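Long-range contacts in periplasmic beta-glucosidase (Pseudomonas aeruginosa, PDB 6R5V), which probably hydrolyses terminal, non-reducing beta-D-glucosyl residues of beta-glucosides in the periplasm, releasing beta-D-glucose, as a member of glycosyl hydrolase family 3: residues Asn51-Pro56 and His76-Ala81; Ser124-Ile129 and Ala174-Ala179; Ala216-Val221 and Leu251-His256. The protein carries 1 engineered substitution. All coordinates share one frame; numbering follows the deposited sequence. Where two conformers were deposited one is given.

Interaction 1: Asn51-Pro56 and His76-Ala81. With XYP (beta-D-xylopyranose), chain C.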
loop_
_atom_site.group_PDB
_atom_site.type_symbol
_atom_site.label_atom_id
_atom_site.label_comp_id
_atom_site.label_asym_id
_atom_site.label_seq_id
_atom_site.Cartn_x
_atom_site.Cartn_y
_atom_site.Cartn_z
ATOM N N ASN A 51 -15.023 15.665 27.007
ATOM C CA ASN A 51 -16.403 15.436 26.521
ATOM C C ASN A 51 -17.453 16.038 27.475
ATOM O O ASN A 51 -18.643 15.708 27.269
ATOM C CB ASN A 51 -16.645 13.950 26.235
ATOM C CG ASN A 51 -16.028 13.489 24.934
ATOM O OD1 ASN A 51 -15.482 14.298 24.200
ATOM N ND2 ASN A 51 -16.052 12.192 24.665
ATOM N N THR A 52 -17.090 16.910 28.423
ATOM C CA THR A 52 -18.055 17.753 29.201
ATOM C C THR A 52 -17.965 19.162 28.630
ATOM O O THR A 52 -16.852 19.728 28.681
ATOM C CB THR A 52 -17.785 17.719 30.715
ATOM O OG1 THR A 52 -18.073 16.396 31.163
ATOM C CG2 THR A 52 -18.607 18.719 31.487
ATOM N N VAL A 53 -19.043 19.672 28.027
ATOM C CA VAL A 53 -18.911 20.776 27.018
ATOM C C VAL A 53 -19.858 21.963 27.248
ATOM O O VAL A 53 -19.917 22.829 26.363
ATOM C CB VAL A 53 -19.083 20.209 25.587
ATOM C CG1 VAL A 53 -18.138 19.034 25.361
ATOM C CG2 VAL A 53 -20.514 19.829 25.257
ATOM N N THR A 54 -20.590 22.036 28.356
ATOM C CA THR A 54 -21.422 23.240 28.640
ATOM C C THR A 54 -20.948 23.914 29.916
ATOM O O THR A 54 -20.485 23.204 30.814
ATOM C CB THR A 54 -22.910 22.932 28.767
ATOM O OG1 THR A 54 -23.031 22.160 29.960
ATOM C CG2 THR A 54 -23.467 22.170 27.583
ATOM N N ARG A 55 -21.101 25.235 29.978
ATOM C CA ARG A 55 -20.586 26.056 31.099
ATOM C C ARG A 55 -21.092 25.514 32.433
ATOM O O ARG A 55 -20.296 25.364 33.348
ATOM C CB ARG A 55 -20.965 27.519 30.929
ATOM C CG ARG A 55 -20.738 28.315 32.211
ATOM C CD ARG A 55 -21.355 29.680 32.154
ATOM N NE ARG A 55 -20.538 30.609 31.387
ATOM C CZ ARG A 55 -20.619 31.936 31.472
ATOM N NH1 ARG A 55 -21.466 32.491 32.327
ATOM N NH2 ARG A 55 -19.808 32.693 30.752
ATOM N N PRO A 56 -22.409 25.254 32.635
ATOM C CA PRO A 56 -22.869 24.756 33.928
ATOM C C PRO A 56 -22.278 23.396 34.331
ATOM O O PRO A 56 -22.009 23.179 35.499
ATOM C CB PRO A 56 -24.403 24.679 33.816
ATOM C CG PRO A 56 -24.749 24.918 32.367
ATOM C CD PRO A 56 -23.523 25.503 31.699
ATOM N N HIS A 76 -10.500 21.143 30.911
ATOM C CA HIS A 76 -11.576 20.454 30.173
ATOM C C HIS A 76 -11.253 20.473 28.688
ATOM O O HIS A 76 -10.900 21.572 28.174
ATOM C CB HIS A 76 -12.932 21.082 30.441
ATOM C CG HIS A 76 -13.445 20.748 31.791
ATOM N ND1 HIS A 76 -13.009 21.397 32.929
ATOM C CD2 HIS A 76 -14.350 19.823 32.190
ATOM C CE1 HIS A 76 -13.615 20.865 33.984
ATOM N NE2 HIS A 76 -14.471 19.927 33.553
ATOM N N ALA A 77 -11.295 19.289 28.069
ATOM C CA ALA A 77 -10.966 19.147 26.632
ATOM C C ALA A 77 -12.149 18.590 25.841
ATOM O O ALA A 77 -13.081 17.987 26.391
ATOM C CB ALA A 77 -9.716 18.314 26.456
ATOM N N TYR A 78 -12.048 18.776 24.532
ATOM C CA TYR A 78 -13.051 18.256 23.572
ATOM C C TYR A 78 -12.407 18.163 22.200
ATOM O O TYR A 78 -11.301 18.624 22.049
ATOM C CB TYR A 78 -14.232 19.188 23.510
ATOM C CG TYR A 78 -15.494 18.644 22.890
ATOM C CD1 TYR A 78 -15.946 17.355 23.106
ATOM C CD2 TYR A 78 -16.300 19.508 22.180
ATOM C CE1 TYR A 78 -17.130 16.894 22.553
ATOM C CE2 TYR A 78 -17.515 19.093 21.679
ATOM C CZ TYR A 78 -17.930 17.787 21.858
ATOM O OH TYR A 78 -19.154 17.460 21.360
ATOM N N ASP A 79 -13.096 17.496 21.284
ATOM C CA ASP A 79 -12.646 17.289 19.884
ATOM C C ASP A 79 -13.308 18.396 19.053
ATOM O O ASP A 79 -14.330 18.128 18.426
ATOM C CB ASP A 79 -13.005 15.875 19.408
ATOM C CG ASP A 79 -12.132 14.738 19.934
ATOM O OD1 ASP A 79 -10.937 14.715 19.619
ATOM O OD2 ASP A 79 -12.659 13.855 20.599
ATOM N N VAL A 80 -12.765 19.585 19.116
ATOM C CA VAL A 80 -13.232 20.720 18.311
ATOM C C VAL A 80 -12.308 20.704 17.100
ATOM O O VAL A 80 -11.175 21.191 17.193
ATOM C CB VAL A 80 -13.209 22.028 19.112
ATOM C CG1 VAL A 80 -13.723 23.170 18.287
ATOM C CG2 VAL A 80 -14.034 21.914 20.381
ATOM N N ALA A 81 -12.724 19.954 16.092
ATOM C CA ALA A 81 -11.895 19.581 14.936
ATOM C C ALA A 81 -12.095 20.614 13.831
ATOM O O ALA A 81 -11.106 21.066 13.251
ATOM C CB ALA A 81 -12.265 18.174 14.523
HETATM C C1 XYP C . -11.000 9.333 19.972
HETATM C C2 XYP C . -10.352 10.594 20.589
HETATM C C3 XYP C . -9.981 11.568 19.456
HETATM C C4 XYP C . -9.010 10.846 18.529
HETATM C C5 XYP C . -9.569 9.519 18.021
HETATM O O2 XYP C . -11.247 11.115 21.594
HETATM O O3 XYP C . -9.328 12.789 19.831
HETATM O O4 XYP C . -8.740 11.697 17.428
HETATM O O5 XYP C . -10.143 8.680 19.013
HETATM O O HOH W 1 -14.533 18.304 28.841
#
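With chi1 at -53°, Val53 holds CG1 opposite its own carbonyl carbon, while a chi1 of -164° in Tyr78 carries the phenol ring away from the backbone N; the two turns set the methyl squarely over one face of the ring. This contact closes a beta-alpha-beta unit of the N-terminal TIM-barrel domain, in which strand 48-50 leads through Asn51-Thr54 into helix 55-65 and the chain returns along strand 75-78. The CH-pi contact is nearly central: CG1 stands 3.4 Å from the centroid of the Tyr78 ring and only 3° off its normal, nearly equidistant from all six carbons. Asn51 meets the same ring differently. Its OD1 comes in at the edge, in the ring plane, 3.3 Å from Tyr78 CD1, with the amide roughly perpendicular to the ring, so that the partly negative oxygen faces the C-H rim and not the pi cloud. Asn51 adopts a left-handed backbone conformation, and its N still pairs with the neighbouring strand, donating to Ala77 O at 3.1 Å. One residue later direct pairing gives way to water: Thr52 N donates to a water at 2.9 Å, which probably donates in turn to Ala77 O. Thr52 CB packs loosely at the edge of the His76 imidazole, whose other neighbours include Ile58 and Met61 of helix 55-65. Beyond the strand, Asp79 turns to the bound beta-D-xylopyranose; in one of two deposited conformers Asp79 OD1 comes 2.5 Å from O3 of the sugar, a very short bond to be taken with caution.

Interaction 2: Ser124-Ile129 and Ala174-Ala179. With XYP (beta-D-xylopyranose), chain C.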
loop_
_atom_site.group_PDB
_atom_site.type_symbol
_atom_site.label_atom_id
_atom_site.label_comp_id
_atom_site.label_asym_id
_atom_site.label_seq_id
_atom_site.Cartn_x
_atom_site.Cartn_y
_atom_site.Cartn_z
ATOM N N SER A 124 -6.990 18.825 18.567
ATOM C CA SER A 124 -6.899 19.384 17.186
ATOM C C SER A 124 -5.701 20.327 17.175
ATOM O O SER A 124 -5.284 20.780 18.244
ATOM C CB SER A 124 -8.234 20.018 16.808
ATOM O OG SER A 124 -8.194 20.874 15.670
ATOM N N PRO A 125 -5.035 20.599 16.031
ATOM C CA PRO A 125 -5.396 20.080 14.714
ATOM C C PRO A 125 -4.925 18.627 14.503
ATOM O O PRO A 125 -3.952 18.202 15.120
ATOM C CB PRO A 125 -4.641 21.032 13.785
ATOM C CG PRO A 125 -3.360 21.343 14.556
ATOM C CD PRO A 125 -3.781 21.362 16.006
ATOM N N MET A 126 -5.654 17.908 13.650
ATOM C CA MET A 126 -5.179 16.641 13.036
ATOM C C MET A 126 -4.281 16.963 11.829
ATOM O O MET A 126 -4.734 17.608 10.881
ATOM C CB MET A 126 -6.384 15.788 12.651
ATOM C CG MET A 126 -6.028 14.367 12.197
ATOM S SD MET A 126 -5.558 14.338 10.464
ATOM C CE MET A 126 -5.799 12.606 10.064
ATOM N N VAL A 127 -3.019 16.561 11.865
ATOM C CA VAL A 127 -2.008 16.969 10.841
ATOM C C VAL A 127 -1.311 15.770 10.208
ATOM O O VAL A 127 -0.179 15.929 9.651
ATOM C CB VAL A 127 -0.999 17.964 11.436
ATOM C CG1 VAL A 127 -1.722 19.195 11.981
ATOM C CG2 VAL A 127 -0.100 17.346 12.499
ATOM N N ASP A 128 -1.961 14.613 10.245
ATOM C CA ASP A 128 -1.418 13.353 9.677
ATOM C C ASP A 128 -1.474 13.452 8.153
ATOM O O ASP A 128 -2.554 13.724 7.634
ATOM C CB ASP A 128 -2.264 12.190 10.099
ATOM C CG ASP A 128 -2.393 12.020 11.588
ATOM O OD1 ASP A 128 -1.396 12.266 12.288
ATOM O OD2 ASP A 128 -3.498 11.692 12.027
ATOM N N ILE A 129 -0.374 13.238 7.452
ATOM C CA ILE A 129 -0.389 13.233 5.956
ATOM C C ILE A 129 -1.189 12.016 5.494
ATOM O O ILE A 129 -1.000 10.918 6.054
ATOM C CB ILE A 129 1.067 13.168 5.446
ATOM C CG1 ILE A 129 1.790 14.475 5.766
ATOM C CG2 ILE A 129 1.191 12.791 4.004
ATOM C CD1 ILE A 129 1.222 15.667 5.038
ATOM N N ALA A 174 -3.970 20.477 21.212
ATOM C CA ALA A 174 -3.359 19.145 21.372
ATOM C C ALA A 174 -3.256 18.543 19.966
ATOM O O ALA A 174 -4.222 17.963 19.484
ATOM C CB ALA A 174 -4.116 18.297 22.359
ATOM N N VAL A 175 -2.116 18.801 19.313
ATOM C CA VAL A 175 -1.849 18.326 17.917
ATOM C C VAL A 175 -1.885 16.804 17.892
ATOM O O VAL A 175 -1.404 16.169 18.840
ATOM C CB VAL A 175 -0.541 18.879 17.334
ATOM C CG1 VAL A 175 0.712 18.483 18.065
ATOM C CG2 VAL A 175 -0.418 18.578 15.858
ATOM N N LYS A 176 -2.491 16.232 16.847
ATOM C CA LYS A 176 -2.643 14.758 16.742
ATOM C C LYS A 176 -2.452 14.328 15.284
ATOM O O LYS A 176 -2.488 15.152 14.391
ATOM C CB LYS A 176 -4.020 14.388 17.308
ATOM C CG LYS A 176 -5.196 14.806 16.449
ATOM C CD LYS A 176 -6.531 14.589 17.157
ATOM C CE LYS A 176 -7.722 14.846 16.279
ATOM N NZ LYS A 176 -8.926 14.541 17.068
ATOM N N HIS A 177 -2.248 13.053 15.018
ATOM C CA HIS A 177 -2.001 11.964 15.947
ATOM C C HIS A 177 -0.525 11.545 15.826
ATOM O O HIS A 177 -0.096 11.107 14.755
ATOM C CB HIS A 177 -2.877 10.765 15.617
ATOM C CG HIS A 177 -4.343 11.048 15.596
ATOM N ND1 HIS A 177 -4.989 11.538 14.463
ATOM C CD2 HIS A 177 -5.292 10.882 16.541
ATOM C CE1 HIS A 177 -6.295 11.638 14.726
ATOM N NE2 HIS A 177 -6.502 11.238 15.977
ATOM N N PHE A 178 0.274 11.802 16.845
ATOM C CA PHE A 178 1.750 11.686 16.768
ATOM C C PHE A 178 2.082 10.206 16.987
ATOM O O PHE A 178 1.925 9.718 18.111
ATOM C CB PHE A 178 2.369 12.603 17.814
ATOM C CG PHE A 178 3.865 12.717 17.748
ATOM C CD1 PHE A 178 4.457 13.261 16.621
ATOM C CD2 PHE A 178 4.677 12.337 18.797
ATOM C CE1 PHE A 178 5.834 13.457 16.567
ATOM C CE2 PHE A 178 6.042 12.560 18.755
ATOM C CZ PHE A 178 6.618 13.095 17.629
ATOM N N ALA A 179 2.456 9.458 15.928
ATOM C CA ALA A 179 2.719 9.972 14.593
ATOM C C ALA A 179 2.455 8.896 13.529
ATOM O O ALA A 179 2.494 7.691 13.852
ATOM C CB ALA A 179 4.173 10.411 14.523
HETATM C C1 XYP C . -11.000 9.333 19.972
HETATM C C2 XYP C . -10.352 10.594 20.589
HETATM C C3 XYP C . -9.981 11.568 19.456
HETATM C C4 XYP C . -9.010 10.846 18.529
HETATM C C5 XYP C . -9.569 9.519 18.021
HETATM O O2 XYP C . -11.247 11.115 21.594
HETATM O O3 XYP C . -9.328 12.789 19.831
HETATM O O4 XYP C . -8.740 11.697 17.428
HETATM O O5 XYP C . -10.143 8.680 19.013
#
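Ser124 lies along the backbone of Ala174 and Val175, its hydroxyl, in one of two conformers, bonded to Tyr160. A cis peptide leads to Pro125, whose O accepts Lys176 N at 3.0 Å and whose CG approaches Val175 CG2. Met126 sits opposite Lys176 in a single backbone bridge. Its CB touches the lysine CE, and CG reaches obliquely to His177 CE1 at 3.7 Å. Val127 N completes the bridge by donating to Lys176 O at 2.9 Å, while its CG2 meets Val175 CG2 at 3.6 Å, the two side chains crossing at about a right angle. The loop thus continues the pairing past strand 121-122, over the C-terminal end of strand 172-178, the end of the TIM barrel where the substrate binds. Asp128 then grips His177 twice: OD1 takes the backbone N, and OD2 uses its syn lone pair for ND1 at 2.9 Å, with carboxylate and imidazole 28° from coplanar. Tyr208 also bonds OD1. These bonds fix the ring's rotation and direct His177 NE2 to O4 of the bound xylose, 2.7 Å away. The Lys176-His177 peptide is cis; Lys176 CG lies over the imidazole face, and its extended chain brings NZ within 2.9 Å of the same O4.

Interaction 3: Ala216-Val221 and Leu251-His256. Engineered in segment 251-256: Asn255 (natural residue Asp). With XYP (beta-D-xylopyranose), chain C; XYP (beta-D-xylopyranose), chain B.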
loop_
_atom_site.group_PDB
_atom_site.type_symbol
_atom_site.label_atom_id
_atom_site.label_comp_id
_atom_site.label_asym_id
_atom_site.label_seq_id
_atom_site.Cartn_x
_atom_site.Cartn_y
_atom_site.Cartn_z
ATOM N N ALA A 216 2.340 24.655 20.171
ATOM C CA ALA A 216 1.258 23.749 20.629
ATOM C C ALA A 216 1.571 23.334 22.072
ATOM O O ALA A 216 2.742 22.982 22.375
ATOM C CB ALA A 216 1.149 22.523 19.741
ATOM N N GLY A 217 0.559 23.410 22.935
ATOM C CA GLY A 217 0.688 23.058 24.362
ATOM C C GLY A 217 0.702 21.559 24.612
ATOM O O GLY A 217 1.241 21.136 25.638
ATOM N N ALA A 218 0.083 20.757 23.732
ATOM C CA ALA A 218 -0.061 19.306 23.951
ATOM C C ALA A 218 0.103 18.548 22.650
ATOM O O ALA A 218 -0.044 19.114 21.552
ATOM C CB ALA A 218 -1.388 18.984 24.616
ATOM N N VAL A 219 0.463 17.276 22.816
ATOM C CA VAL A 219 0.586 16.319 21.691
ATOM C C VAL A 219 -0.204 15.063 22.052
ATOM O O VAL A 219 0.015 14.497 23.127
ATOM C CB VAL A 219 2.058 16.020 21.413
ATOM C CG1 VAL A 219 2.205 14.836 20.418
ATOM C CG2 VAL A 219 2.774 17.280 20.964
ATOM N N MET A 220 -1.163 14.694 21.202
ATOM C CA MET A 220 -1.887 13.425 21.363
ATOM C C MET A 220 -1.191 12.301 20.590
ATOM O O MET A 220 -0.937 12.405 19.367
ATOM C CB MET A 220 -3.337 13.533 20.916
ATOM C CG MET A 220 -4.041 12.217 21.075
ATOM S SD MET A 220 -5.812 12.371 20.780
ATOM C CE MET A 220 -6.275 12.982 22.402
ATOM N N VAL A 221 -0.892 11.244 21.316
ATOM C CA VAL A 221 -0.080 10.107 20.825
ATOM C C VAL A 221 -1.001 9.168 20.045
ATOM O O VAL A 221 -2.161 8.959 20.451
ATOM C CB VAL A 221 0.681 9.449 21.988
ATOM C CG1 VAL A 221 1.516 8.298 21.487
ATOM C CG2 VAL A 221 1.574 10.481 22.695
ATOM N N LEU A 251 2.770 18.880 26.985
ATOM C CA LEU A 251 2.094 17.737 27.617
ATOM C C LEU A 251 1.869 16.653 26.565
ATOM O O LEU A 251 1.332 17.001 25.506
ATOM C CB LEU A 251 0.760 18.224 28.168
ATOM C CG LEU A 251 -0.119 17.174 28.826
ATOM C CD1 LEU A 251 0.569 16.602 30.049
ATOM C CD2 LEU A 251 -1.488 17.726 29.171
ATOM N N THR A 252 2.208 15.399 26.847
ATOM C CA THR A 252 1.802 14.271 25.966
ATOM C C THR A 252 0.573 13.581 26.550
ATOM O O THR A 252 0.553 13.304 27.767
ATOM C CB THR A 252 2.950 13.298 25.765
ATOM O OG1 THR A 252 3.501 12.958 27.040
ATOM C CG2 THR A 252 4.018 13.870 24.878
ATOM N N ILE A 253 -0.398 13.298 25.708
ATOM C CA ILE A 253 -1.678 12.675 26.121
ATOM C C ILE A 253 -1.827 11.391 25.311
ATOM O O ILE A 253 -1.690 11.430 24.071
ATOM C CB ILE A 253 -2.853 13.621 25.874
ATOM C CG1 ILE A 253 -2.644 14.981 26.522
ATOM C CG2 ILE A 253 -4.170 12.971 26.275
ATOM C CD1 ILE A 253 -3.764 15.994 26.206
ATOM N N SER A 254 -2.175 10.300 25.974
ATOM C CA SER A 254 -2.501 9.035 25.270
ATOM C C SER A 254 -3.893 9.156 24.605
ATOM O O SER A 254 -4.707 10.016 25.009
ATOM C CB SER A 254 -2.426 7.884 26.239
ATOM O OG SER A 254 -3.658 7.706 26.899
ATOM N N ASN A 255 -4.184 8.290 23.637
ATOM C CA ASN A 255 -5.553 8.117 23.092
ATOM C C ASN A 255 -6.314 7.140 23.996
ATOM O O ASN A 255 -5.712 6.525 24.930
ATOM C CB ASN A 255 -5.496 7.690 21.623
ATOM C CG ASN A 255 -6.741 8.080 20.860
ATOM O OD1 ASN A 255 -7.858 7.907 21.334
ATOM N ND2 ASN A 255 -6.563 8.646 19.686
ATOM N N HIS A 256 -7.615 7.029 23.780
ATOM C CA HIS A 256 -8.540 6.259 24.627
ATOM C C HIS A 256 -8.113 4.781 24.672
ATOM O O HIS A 256 -8.085 4.147 23.630
ATOM C CB HIS A 256 -9.956 6.376 24.052
ATOM C CG HIS A 256 -10.958 5.673 24.877
ATOM N ND1 HIS A 256 -11.353 4.382 24.628
ATOM C CD2 HIS A 256 -11.676 6.102 25.928
ATOM C CE1 HIS A 256 -12.255 4.022 25.523
ATOM N NE2 HIS A 256 -12.475 5.076 26.324
HETATM C C1 XYP C . -11.000 9.333 19.972
HETATM C C2 XYP C . -10.352 10.594 20.589
HETATM C C3 XYP C . -9.981 11.568 19.456
HETATM C C4 XYP C . -9.010 10.846 18.529
HETATM C C5 XYP C . -9.569 9.519 18.021
HETATM O O2 XYP C . -11.247 11.115 21.594
HETATM O O3 XYP C . -9.328 12.789 19.831
HETATM O O4 XYP C . -8.740 11.697 17.428
HETATM O O5 XYP C . -10.143 8.680 19.013
HETATM O O1 XYP B . -14.997 4.318 21.119
HETATM C C1 XYP B . -13.946 5.238 21.430
HETATM C C2 XYP B . -12.806 5.000 20.456
HETATM C C3 XYP B . -11.657 5.977 20.790
HETATM C C4 XYP B . -12.232 7.404 20.713
HETATM C C5 XYP B . -13.376 7.572 21.705
HETATM O O2 XYP B . -12.506 3.606 20.638
HETATM O O3 XYP B . -10.453 5.870 19.990
HETATM O O4 XYP B . -11.256 8.389 21.024
HETATM O O5 XYP B . -14.390 6.605 21.376
HETATM O O HOH W 2 -1.839 7.105 22.499
#
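Met220 and Asn255 cross obliquely, SD of the methionine 4.0 Å from Asn255 ND2. The methionine reaches this point because it runs extended from a CG opposite the backbone N (chi1 179°) and bends only at its last torsion, which swings CE back toward Ile253 CG2. Met220 shares one face of the sheet with Ala218, Leu251 and Ile253. There Ala218 CB touches both neighbours, 4.2 Å from Leu251 CB and 4.1 Å from Ile253 CD1. Val219 and Thr252 point to the other face, where Thr252 packs on Leu242 of helix 235-245 and its hydroxyl is held by Gly282 and Asp284. Strands 218-221 and 251-253 are parallel neighbours in the TIM barrel, joined by helix 235-245 in a beta-alpha-beta unit, and their directions differ by 24°. Four backbone bonds pair them, Gly217 O and Val219 O receiving Leu251 N and Ile253 N, and Leu251 O and Ile253 O receiving Val219 N and Val221 N. Past the last of these a water takes over, accepting from Asn255 N at 2.9 Å and donating weakly to Val221 O. Asn255, an engineered residue in place of the natural Asp, turns its amide to the junction of two linked xylose units. OD1 is 3.4 Å from the glycosidic oxygen, O4 of the chain B sugar, and 3.3 Å from O5 of the chain C sugar. The same OD1 receives His256 N on an in-plane lone pair, and His256 CB packs against C3 of the chain B sugar.

All three contacts reach the parallel sheet of one TIM barrel, and each comes to the same xylose unit at or just beyond the C-terminal end of a strand. Interactions 2 and 3 are buried, their centres about 9 Å apart, and share a seam: Val175 and Phe178 of strand 172-178 pair through their backbones with Met220. Interaction 1 is only partly buried, with an exposed Asn51, its centre about 18 Å from that of interaction 2; the two meet near the sugar, where Asp79 and Lys176 form a weak ion pair. Chemistry follows position. Interaction 3 is mainly regular strand pairing with apolar packing, interaction 2 adds a carboxylate-imidazole pair to a loop bridge, and interaction 1 combines a single backbone bond and a bridging water with packing on an aromatic ring.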